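Long-range contacts in cadherin-23 (Mus musculus, PDB 5VH2), which probably serves in calcium-dependent cell adhesion and in mechanotransduction for hearing, through a chain of extracellular cadherin repeats: residues A[105-110]-A[139-144]; A[111-116]-A[135-140]; A[146-151]-A[187-192]. The protein carries 1 engineered substitution. All blocks are in the same frame, centred on the assembly; numbering follows the deposited sequence.

Contact 1 (A[105-110]-A[139-144]); sequences NELDEA and DIDNLN. Engineered in segment 139-144: Asp-139 (natural residue Ser). With NA (sodium ion), chain H; CA (calcium ion), chain F; CA (calcium ion), chain G.
Asp-141 of the 139-144 loop and the backbone of the 105-110 linker meet in a metal-bridged contact at the junction of the two cadherin repeats. The linker, Asn-Glu-Leu-Asp-Glu, is a variant of the DXNDN calcium-binding linker of cadherins. The carboxylate of Asp-141 is divided between two ions: OD1 binds a calcium ion that also takes Asn-105 OD1, Glu-106 O and Asp-108 OD1, while OD2 binds a sodium ion together with Glu-109 O and Ala-110 O. Linker amides grip the same carboxylate. Asp-108 N meets Asp-141 OD1 from above the carboxylate plane at 3.1 Å, and Glu-109 N takes the syn lone pair of Asp-141 OD2 at 2.9 Å, so both oxygens combine a metal with an N-H. The amide of Asn-105, with CG trans to N (chi1 -172°), turns OD1 to the calcium ion and ND2 to Asp-141 O, a 2.6 Å bond lying in the plane of the amide. The engineered Asp-139 adds OD1 to the sodium ion at 2.1 Å; its OD2 is held from opposite faces by the N-H groups of Leu-143 and Asn-144. Leu-107 CD1 lies against the carboxylates of Asp-139 and Asp-141, 3.6 Å from Asp-141 OD2, while its CB meets Leu-143 CD1. A second calcium ion sits on Asp-108 and Glu-109 OE1. Glu-20 and Glu-74 of the first repeat complete both calcium sites, with Asp-72 at the second, and Asp-193, just beyond strand 184-192, completes the sodium site. The linker joins strands 94-104 and 111-113; the other loop joins strands 131-139 and 147-150.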
loop_
_atom_site.group_PDB
_atom_site.type_symbol
_atom_site.label_atom_id
_atom_site.label_comp_id
_atom_site.label_asym_id
_atom_site.label_seq_id
_atom_site.Cartn_x
_atom_site.Cartn_y
_atom_site.Cartn_z
ATOM N N ASN A 105 1.094 -3.328 6.531
ATOM C CA ASN A 105 0.273 -2.670 5.522
ATOM C C ASN A 105 -0.300 -1.375 6.078
ATOM O O ASN A 105 -0.888 -1.356 7.149
ATOM C CB ASN A 105 -0.851 -3.589 5.079
ATOM C CG ASN A 105 -1.629 -3.035 3.893
ATOM O OD1 ASN A 105 -1.148 -2.162 3.138
ATOM N ND2 ASN A 105 -2.848 -3.545 3.713
ATOM N N GLU A 106 -0.051 -0.286 5.378
ATOM C CA GLU A 106 -0.637 0.990 5.707
ATOM C C GLU A 106 -1.405 1.492 4.506
ATOM O O GLU A 106 -1.209 1.006 3.391
ATOM C CB GLU A 106 0.448 1.997 6.019
ATOM C CG GLU A 106 1.443 1.597 7.087
ATOM C CD GLU A 106 2.283 2.791 7.510
ATOM O OE1 GLU A 106 1.763 3.640 8.272
ATOM O OE2 GLU A 106 3.438 2.917 7.032
ATOM N N LEU A 107 -2.266 2.470 4.739
ATOM C CA LEU A 107 -3.103 3.028 3.699
ATOM C C LEU A 107 -2.307 4.006 2.839
ATOM O O LEU A 107 -2.272 5.210 3.104
ATOM C CB LEU A 107 -4.290 3.720 4.338
ATOM C CG LEU A 107 -5.473 4.030 3.421
ATOM C CD1 LEU A 107 -6.305 2.799 3.052
ATOM C CD2 LEU A 107 -6.338 5.057 4.128
ATOM N N ASP A 108 -1.691 3.469 1.788
ATOM C CA ASP A 108 -0.852 4.239 0.863
ATOM C C ASP A 108 -1.151 3.967 -0.628
ATOM O O ASP A 108 -0.338 4.273 -1.488
ATOM C CB ASP A 108 0.617 3.923 1.150
ATOM C CG ASP A 108 0.994 2.473 0.827
ATOM O OD1 ASP A 108 0.116 1.583 0.812
ATOM O OD2 ASP A 108 2.185 2.207 0.603
ATOM N N GLU A 109 -2.307 3.390 -0.927
ATOM C CA GLU A 109 -2.612 2.988 -2.303
ATOM C C GLU A 109 -3.988 3.471 -2.707
ATOM O O GLU A 109 -4.772 3.855 -1.859
ATOM C CB GLU A 109 -2.541 1.463 -2.488
ATOM C CG GLU A 109 -1.219 0.823 -2.147
ATOM C CD GLU A 109 -0.126 1.174 -3.119
ATOM O OE1 GLU A 109 1.018 0.775 -2.860
ATOM O OE2 GLU A 109 -0.402 1.842 -4.128
ATOM N N ALA A 110 -4.267 3.392 -4.014
ATOM C CA ALA A 110 -5.493 3.924 -4.599
ATOM C C ALA A 110 -6.643 2.915 -4.461
ATOM O O ALA A 110 -6.713 2.186 -3.453
ATOM C CB ALA A 110 -5.247 4.321 -6.059
ATOM N N ASP A 139 -10.874 -0.897 -2.111
ATOM C CA ASP A 139 -9.610 -0.362 -1.635
ATOM C C ASP A 139 -8.485 -1.355 -1.936
ATOM O O ASP A 139 -8.451 -2.466 -1.389
ATOM C CB ASP A 139 -9.706 -0.123 -0.123
ATOM C CG ASP A 139 -8.426 0.333 0.489
ATOM O OD1 ASP A 139 -7.633 0.968 -0.233
ATOM O OD2 ASP A 139 -8.244 0.069 1.697
ATOM N N ILE A 140 -7.553 -0.929 -2.783
ATOM C CA ILE A 140 -6.352 -1.716 -3.061
ATOM C C ILE A 140 -5.666 -2.149 -1.771
ATOM O O ILE A 140 -5.269 -3.290 -1.661
ATOM C CB ILE A 140 -5.363 -0.942 -3.962
ATOM C CG1 ILE A 140 -5.930 -0.830 -5.394
ATOM C CG2 ILE A 140 -3.994 -1.614 -3.980
ATOM C CD1 ILE A 140 -5.237 0.198 -6.266
ATOM N N ASP A 141 -5.561 -1.248 -0.799
ATOM C CA ASP A 141 -4.902 -1.541 0.485
ATOM C C ASP A 141 -5.573 -2.624 1.321
ATOM O O ASP A 141 -4.932 -3.183 2.218
ATOM C CB ASP A 141 -4.806 -0.281 1.358
ATOM C CG ASP A 141 -3.862 0.753 0.801
ATOM O OD1 ASP A 141 -2.618 0.592 0.924
ATOM O OD2 ASP A 141 -4.377 1.753 0.249
ATOM N N ASN A 142 -6.872 -2.865 1.054
ATOM C CA ASN A 142 -7.669 -3.854 1.786
ATOM C C ASN A 142 -7.786 -3.523 3.276
ATOM O O ASN A 142 -7.865 -4.413 4.114
ATOM C CB ASN A 142 -7.112 -5.258 1.543
ATOM C CG ASN A 142 -7.272 -5.691 0.102
ATOM O OD1 ASN A 142 -8.201 -5.255 -0.567
ATOM N ND2 ASN A 142 -6.394 -6.560 -0.379
ATOM N N LEU A 143 -7.820 -2.223 3.581
ATOM C CA LEU A 143 -8.018 -1.731 4.942
ATOM C C LEU A 143 -9.384 -1.064 5.118
ATOM O O LEU A 143 -10.097 -1.388 6.057
ATOM C CB LEU A 143 -6.928 -0.743 5.286
ATOM C CG LEU A 143 -5.467 -1.240 5.266
ATOM C CD1 LEU A 143 -4.526 -0.068 5.271
ATOM C CD2 LEU A 143 -5.157 -2.104 6.468
ATOM N N ASN A 144 -9.760 -0.178 4.200
ATOM C CA ASN A 144 -10.929 0.684 4.381
ATOM C C ASN A 144 -12.096 0.421 3.419
ATOM O O ASN A 144 -11.953 -0.118 2.323
ATOM C CB ASN A 144 -10.510 2.167 4.251
ATOM C CG ASN A 144 -9.658 2.644 5.411
ATOM O OD1 ASN A 144 -9.396 1.887 6.340
ATOM N ND2 ASN A 144 -9.225 3.888 5.360
HETATM NA NA NA H . -6.497 2.377 -1.223
HETATM CA CA CA F . -0.637 -0.551 1.793
HETATM CA CA CA G . 1.637 0.060 -0.728
#

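Contact 2 (A[111-116]-A[135-140]); sequences VQFSNA and VQAYDI. Engineered in segment 135-140: Asp-139 (natural residue Ser). With NA (sodium ion), chain H.
The ring of Phe-113 receives Val-135 CG1 at its edge, 3.7 Å from CE1, while Ala-137 CB lies obliquely to it, 3.8 Å from CD1. The ring of Tyr-138, pointing from the other face of the sheet, is also met at its edge: Ser-114 CB lies in its plane, 3.8 Å from CE1, and Gln-112 O borders the same rim. These rings flank a short antiparallel pairing of strands 111-113 and 131-139. Gln-112 and Tyr-138 form the hydrogen-bonded pair, with N-H...O bonds both ways; Val-111 with the engineered Asp-139, and Phe-113 with Ala-137, are non-hydrogen-bonded pairs to either side of it. Ser-114 N continues the ladder to Gln-136 O at 3.0 Å, and OG of that serine bonds to Tyr-118. Because CG1 of Val-111 stands opposite the backbone N (chi1 178°), it runs out to Ala-137 CB, at 3.6 Å, on the face that carries Phe-113. On the Tyr-138 face, the Gln-112 chain crosses Ile-140 at about a right angle, CG against CG1 at 3.9 Å. Phe-113 also touches Ala-191 and Val-202 of the opposing sheet and Tyr-118, so an alanine here would probably open a gap beside Val-135 and Ala-137 and remove the ring's contact with Val-202. This is the edge pairing of the sheet in the second cadherin repeat, where strand 111-113 is outermost. Chemically it is two-sided: backbone bonds fix the register, the inner surface is apolar along Val-111, Phe-113 and Ala-137 and ends in the engineered Asp-139, and Gln-112 and Tyr-138 form an exposed, mixed outer one. At that end of the pairing the engineered residue turns its carboxylate to the sodium ion.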
loop_
_atom_site.group_PDB
_atom_site.type_symbol
_atom_site.label_atom_id
_atom_site.label_comp_id
_atom_site.label_asym_id
_atom_site.label_seq_id
_atom_site.Cartn_x
_atom_site.Cartn_y
_atom_site.Cartn_z
ATOM N N VAL A 111 -7.558 2.900 -5.431
ATOM C CA VAL A 111 -8.781 2.123 -5.353
ATOM C C VAL A 111 -9.159 1.668 -6.756
ATOM O O VAL A 111 -9.063 2.469 -7.700
ATOM C CB VAL A 111 -9.922 3.030 -4.897
ATOM C CG1 VAL A 111 -11.213 2.245 -4.867
ATOM C CG2 VAL A 111 -9.600 3.655 -3.544
ATOM N N GLN A 112 -9.634 0.424 -6.886
ATOM C CA GLN A 112 -10.182 -0.077 -8.164
ATOM C C GLN A 112 -11.712 -0.127 -8.136
ATOM O O GLN A 112 -12.292 -0.413 -7.093
ATOM C CB GLN A 112 -9.706 -1.497 -8.454
ATOM C CG GLN A 112 -8.217 -1.730 -8.413
ATOM C CD GLN A 112 -7.900 -3.199 -8.531
ATOM O OE1 GLN A 112 -7.806 -3.743 -9.632
ATOM N NE2 GLN A 112 -7.747 -3.862 -7.388
ATOM N N PHE A 113 -12.337 0.068 -9.298
ATOM C CA PHE A 113 -13.789 -0.053 -9.475
ATOM C C PHE A 113 -14.155 -1.426 -10.029
ATOM O O PHE A 113 -13.311 -2.127 -10.546
ATOM C CB PHE A 113 -14.294 1.017 -10.459
ATOM C CG PHE A 113 -14.215 2.405 -9.919
ATOM C CD1 PHE A 113 -15.260 2.919 -9.165
ATOM C CD2 PHE A 113 -13.089 3.175 -10.107
ATOM C CE1 PHE A 113 -15.209 4.204 -8.635
ATOM C CE2 PHE A 113 -13.020 4.463 -9.578
ATOM C CZ PHE A 113 -14.085 4.978 -8.846
ATOM N N SER A 114 -15.440 -1.776 -9.989
ATOM C CA SER A 114 -15.892 -3.087 -10.447
ATOM C C SER A 114 -16.059 -3.167 -11.980
ATOM O O SER A 114 -16.245 -4.266 -12.521
ATOM C CB SER A 114 -17.178 -3.468 -9.744
ATOM O OG SER A 114 -18.155 -2.461 -9.899
ATOM N N ASN A 115 -15.988 -2.030 -12.679
ATOM C CA ASN A 115 -15.913 -2.014 -14.143
ATOM C C ASN A 115 -15.193 -0.773 -14.655
ATOM O O ASN A 115 -14.824 0.130 -13.891
ATOM C CB ASN A 115 -17.310 -2.035 -14.752
ATOM C CG ASN A 115 -17.639 -3.338 -15.421
ATOM O OD1 ASN A 115 -16.922 -3.800 -16.315
ATOM N ND2 ASN A 115 -18.751 -3.941 -15.009
ATOM N N ALA A 116 -15.052 -0.745 -15.974
ATOM C CA ALA A 116 -14.414 0.345 -16.686
ATOM C C ALA A 116 -15.253 1.596 -16.617
ATOM O O ALA A 116 -14.729 2.686 -16.535
ATOM C CB ALA A 116 -14.187 -0.047 -18.142
ATOM N N VAL A 135 -22.371 2.027 -8.268
ATOM C CA VAL A 135 -20.915 2.104 -8.388
ATOM C C VAL A 135 -20.362 1.455 -7.139
ATOM O O VAL A 135 -20.842 1.720 -6.050
ATOM C CB VAL A 135 -20.394 3.546 -8.473
ATOM C CG1 VAL A 135 -18.863 3.584 -8.458
ATOM C CG2 VAL A 135 -20.961 4.223 -9.716
ATOM N N GLN A 136 -19.368 0.590 -7.334
ATOM C CA GLN A 136 -18.754 -0.172 -6.272
ATOM C C GLN A 136 -17.262 -0.166 -6.536
ATOM O O GLN A 136 -16.828 -0.368 -7.670
ATOM C CB GLN A 136 -19.274 -1.623 -6.253
ATOM C CG GLN A 136 -20.652 -1.779 -5.661
ATOM C CD GLN A 136 -21.184 -3.206 -5.795
ATOM O OE1 GLN A 136 -22.006 -3.493 -6.681
ATOM N NE2 GLN A 136 -20.721 -4.111 -4.923
ATOM N N ALA A 137 -16.497 0.034 -5.472
ATOM C CA ALA A 137 -15.058 0.151 -5.564
ATOM C C ALA A 137 -14.383 -0.538 -4.370
ATOM O O ALA A 137 -15.009 -0.803 -3.337
ATOM C CB ALA A 137 -14.658 1.612 -5.685
ATOM N N TYR A 138 -13.110 -0.872 -4.550
ATOM C CA TYR A 138 -12.420 -1.838 -3.700
ATOM C C TYR A 138 -11.035 -1.321 -3.364
ATOM O O TYR A 138 -10.145 -1.270 -4.232
ATOM C CB TYR A 138 -12.326 -3.183 -4.397
ATOM C CG TYR A 138 -13.667 -3.703 -4.789
ATOM C CD1 TYR A 138 -14.249 -3.326 -5.987
ATOM C CD2 TYR A 138 -14.386 -4.538 -3.939
ATOM C CE1 TYR A 138 -15.502 -3.780 -6.331
ATOM C CE2 TYR A 138 -15.613 -5.047 -4.313
ATOM C CZ TYR A 138 -16.162 -4.655 -5.507
ATOM O OH TYR A 138 -17.406 -5.077 -5.869
ATOM N N ASP A 139 -10.874 -0.897 -2.111
ATOM C CA ASP A 139 -9.610 -0.362 -1.635
ATOM C C ASP A 139 -8.485 -1.355 -1.936
ATOM O O ASP A 139 -8.451 -2.466 -1.389
ATOM C CB ASP A 139 -9.706 -0.123 -0.123
ATOM C CG ASP A 139 -8.426 0.333 0.489
ATOM O OD1 ASP A 139 -7.633 0.968 -0.233
ATOM O OD2 ASP A 139 -8.244 0.069 1.697
ATOM N N ILE A 140 -7.553 -0.929 -2.783
ATOM C CA ILE A 140 -6.352 -1.716 -3.061
ATOM C C ILE A 140 -5.666 -2.149 -1.771
ATOM O O ILE A 140 -5.269 -3.290 -1.661
ATOM C CB ILE A 140 -5.363 -0.942 -3.962
ATOM C CG1 ILE A 140 -5.930 -0.830 -5.394
ATOM C CG2 ILE A 140 -3.994 -1.614 -3.980
ATOM C CD1 ILE A 140 -5.237 0.198 -6.266
HETATM NA NA NA H . -6.497 2.377 -1.223
#

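Contact 3 (A[146-151]-A[187-192]); sequences ITYRFD and LTVVAD
Arg-149 and Asp-192 cross at about a right angle, but their flat ends are nearly parallel, guanidinium and carboxylate planes 15° apart, with the carboxylate oxygens tilted out of the guanidinium plane. The arginine grips side-on: NE reaches the syn lone pair of Asp-192 OD2 at 2.8 Å, and NH1 meets OD1 on its syn side at 2.9 Å. Arg-149 CG sits between its own N and carbonyl carbon (chi1 70°), and the chain runs beside Val-190, pointing the same way, which brings Val-190 CG1 over one face of the guanidinium. On the opposite face of the sheet, Phe-150 and Val-189 are paired, and Phe-150 CE1 lies 3.6 Å from Leu-187 CD1, with Val-189 CG2 at the ring edge. Ile-146 CG2 packs against Ala-191 CB at 3.5 Å and also lies over one face of the Tyr-148 ring, whose hydroxyl bonds to the backbone N of Ala-137. Strands 147-150 and 184-192 run antiparallel, 147-150 being an outermost strand; paired N-H...O bonds join Thr-147 with Asp-192 and Arg-149 with Val-190, and Asp-151 N adds one to Thr-188 O. The inner surface of this cadherin beta-sandwich sheet is thus apolar, Phe-150 and Val-189 both meeting Ile-164, while on the outer surface the salt-bridged charges probably offset each other, Asp-199 being a long, weak second partner of the arginine.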
loop_
_atom_site.group_PDB
_atom_site.type_symbol
_atom_site.label_atom_id
_atom_site.label_comp_id
_atom_site.label_asym_id
_atom_site.label_seq_id
_atom_site.Cartn_x
_atom_site.Cartn_y
_atom_site.Cartn_z
ATOM N N ILE A 146 -14.988 2.161 0.995
ATOM C CA ILE A 146 -15.084 3.283 0.103
ATOM C C ILE A 146 -16.270 4.176 0.486
ATOM O O ILE A 146 -17.310 3.702 0.988
ATOM C CB ILE A 146 -15.263 2.757 -1.348
ATOM C CG1 ILE A 146 -14.092 1.867 -1.768
ATOM C CG2 ILE A 146 -15.421 3.890 -2.336
ATOM C CD1 ILE A 146 -12.729 2.493 -1.590
ATOM N N THR A 147 -16.109 5.476 0.258
ATOM C CA THR A 147 -17.228 6.432 0.291
ATOM C C THR A 147 -17.383 7.130 -1.068
ATOM O O THR A 147 -16.413 7.537 -1.682
ATOM C CB THR A 147 -17.007 7.474 1.382
ATOM O OG1 THR A 147 -15.872 8.252 1.048
ATOM C CG2 THR A 147 -16.766 6.801 2.725
ATOM N N TYR A 148 -18.615 7.260 -1.537
ATOM C CA TYR A 148 -18.868 7.697 -2.906
ATOM C C TYR A 148 -19.475 9.094 -2.932
ATOM O O TYR A 148 -20.304 9.424 -2.103
ATOM C CB TYR A 148 -19.770 6.678 -3.621
ATOM C CG TYR A 148 -19.240 5.243 -3.572
ATOM C CD1 TYR A 148 -19.441 4.449 -2.446
ATOM C CD2 TYR A 148 -18.524 4.685 -4.644
ATOM C CE1 TYR A 148 -18.965 3.147 -2.392
ATOM C CE2 TYR A 148 -18.048 3.378 -4.584
ATOM C CZ TYR A 148 -18.290 2.618 -3.455
ATOM O OH TYR A 148 -17.846 1.326 -3.354
ATOM N N ARG A 149 -19.030 9.906 -3.878
ATOM C CA ARG A 149 -19.632 11.217 -4.149
ATOM C C ARG A 149 -19.443 11.618 -5.618
ATOM O O ARG A 149 -18.485 11.155 -6.267
ATOM C CB ARG A 149 -18.976 12.277 -3.267
ATOM C CG ARG A 149 -17.529 12.599 -3.659
ATOM C CD ARG A 149 -16.911 13.610 -2.734
ATOM N NE ARG A 149 -15.492 13.325 -2.559
ATOM C CZ ARG A 149 -14.499 13.838 -3.290
ATOM N NH1 ARG A 149 -13.239 13.506 -3.020
ATOM N NH2 ARG A 149 -14.749 14.639 -4.324
ATOM N N PHE A 150 -20.276 12.527 -6.094
ATOM C CA PHE A 150 -20.043 13.135 -7.396
ATOM C C PHE A 150 -18.959 14.168 -7.269
ATOM O O PHE A 150 -18.838 14.805 -6.240
ATOM C CB PHE A 150 -21.271 13.806 -8.011
ATOM C CG PHE A 150 -22.387 12.848 -8.325
ATOM C CD1 PHE A 150 -22.136 11.688 -9.026
ATOM C CD2 PHE A 150 -23.696 13.116 -7.913
ATOM C CE1 PHE A 150 -23.153 10.784 -9.283
ATOM C CE2 PHE A 150 -24.714 12.204 -8.131
ATOM C CZ PHE A 150 -24.443 11.053 -8.864
ATOM N N ASP A 151 -18.162 14.272 -8.315
ATOM C CA ASP A 151 -17.019 15.134 -8.316
ATOM C C ASP A 151 -17.486 16.593 -8.490
ATOM O O ASP A 151 -18.645 16.892 -8.848
ATOM C CB ASP A 151 -15.999 14.676 -9.358
ATOM C CG ASP A 151 -16.279 15.199 -10.755
ATOM O OD1 ASP A 151 -17.462 15.151 -11.228
ATOM O OD2 ASP A 151 -15.291 15.655 -11.392
ATOM N N LEU A 187 -21.866 11.447 -15.625
ATOM C CA LEU A 187 -21.463 11.719 -14.225
ATOM C C LEU A 187 -20.060 11.163 -13.935
ATOM O O LEU A 187 -19.681 10.134 -14.485
ATOM C CB LEU A 187 -22.443 11.114 -13.236
ATOM C CG LEU A 187 -23.916 11.243 -13.598
ATOM C CD1 LEU A 187 -24.780 10.792 -12.440
ATOM C CD2 LEU A 187 -24.313 12.655 -13.985
ATOM N N THR A 188 -19.327 11.836 -13.052
ATOM C CA THR A 188 -17.994 11.410 -12.633
ATOM C C THR A 188 -18.015 11.133 -11.132
ATOM O O THR A 188 -18.188 12.055 -10.334
ATOM C CB THR A 188 -16.958 12.511 -12.948
ATOM O OG1 THR A 188 -16.807 12.624 -14.362
ATOM C CG2 THR A 188 -15.578 12.236 -12.304
ATOM N N VAL A 189 -17.846 9.872 -10.754
ATOM C CA VAL A 189 -17.954 9.487 -9.340
ATOM C C VAL A 189 -16.566 9.322 -8.735
ATOM O O VAL A 189 -15.687 8.698 -9.329
ATOM C CB VAL A 189 -18.751 8.173 -9.163
ATOM C CG1 VAL A 189 -18.870 7.809 -7.689
ATOM C CG2 VAL A 189 -20.141 8.295 -9.777
ATOM N N VAL A 190 -16.354 9.909 -7.565
ATOM C CA VAL A 190 -15.122 9.704 -6.838
ATOM C C VAL A 190 -15.343 8.661 -5.760
ATOM O O VAL A 190 -16.343 8.697 -5.041
ATOM C CB VAL A 190 -14.649 11.010 -6.192
ATOM C CG1 VAL A 190 -13.456 10.748 -5.284
ATOM C CG2 VAL A 190 -14.266 12.019 -7.266
ATOM N N ALA A 191 -14.373 7.764 -5.639
ATOM C CA ALA A 191 -14.305 6.765 -4.573
ATOM C C ALA A 191 -13.154 7.129 -3.634
ATOM O O ALA A 191 -11.970 7.092 -4.015
ATOM C CB ALA A 191 -14.080 5.384 -5.175
ATOM N N ASP A 192 -13.498 7.525 -2.414
ATOM C CA ASP A 192 -12.503 7.956 -1.419
ATOM C C ASP A 192 -12.257 6.826 -0.422
ATOM O O ASP A 192 -13.216 6.246 0.115
ATOM C CB ASP A 192 -13.019 9.180 -0.674
ATOM C CG ASP A 192 -13.282 10.396 -1.612
ATOM O OD1 ASP A 192 -12.306 10.869 -2.250
ATOM O OD2 ASP A 192 -14.435 10.917 -1.698
#

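How the contacts relate
Contact 1 is the surface contact, built from loops around ions, whereas contacts 2 and 3 are partly buried strand pairings in the second repeat. Contacts 1 and 2 share Asp-139 and Ile-140, where strand 131-139 passes into the ion-binding loop, so the sheet and the sodium site are continuous. Contacts 2 and 3 belong to opposing sheets of one sandwich, their centres about 11 Å apart, and Ile-146 and Ala-191 of contact 3 touch Ala-137 of contact 2 where the sheets face each other. Carboxylates probably have their charge balanced by ions at the junction of the repeats and by an arginine on the outside of contact 3, while apolar side chains of contacts 2 and 3 meet inside the sandwich.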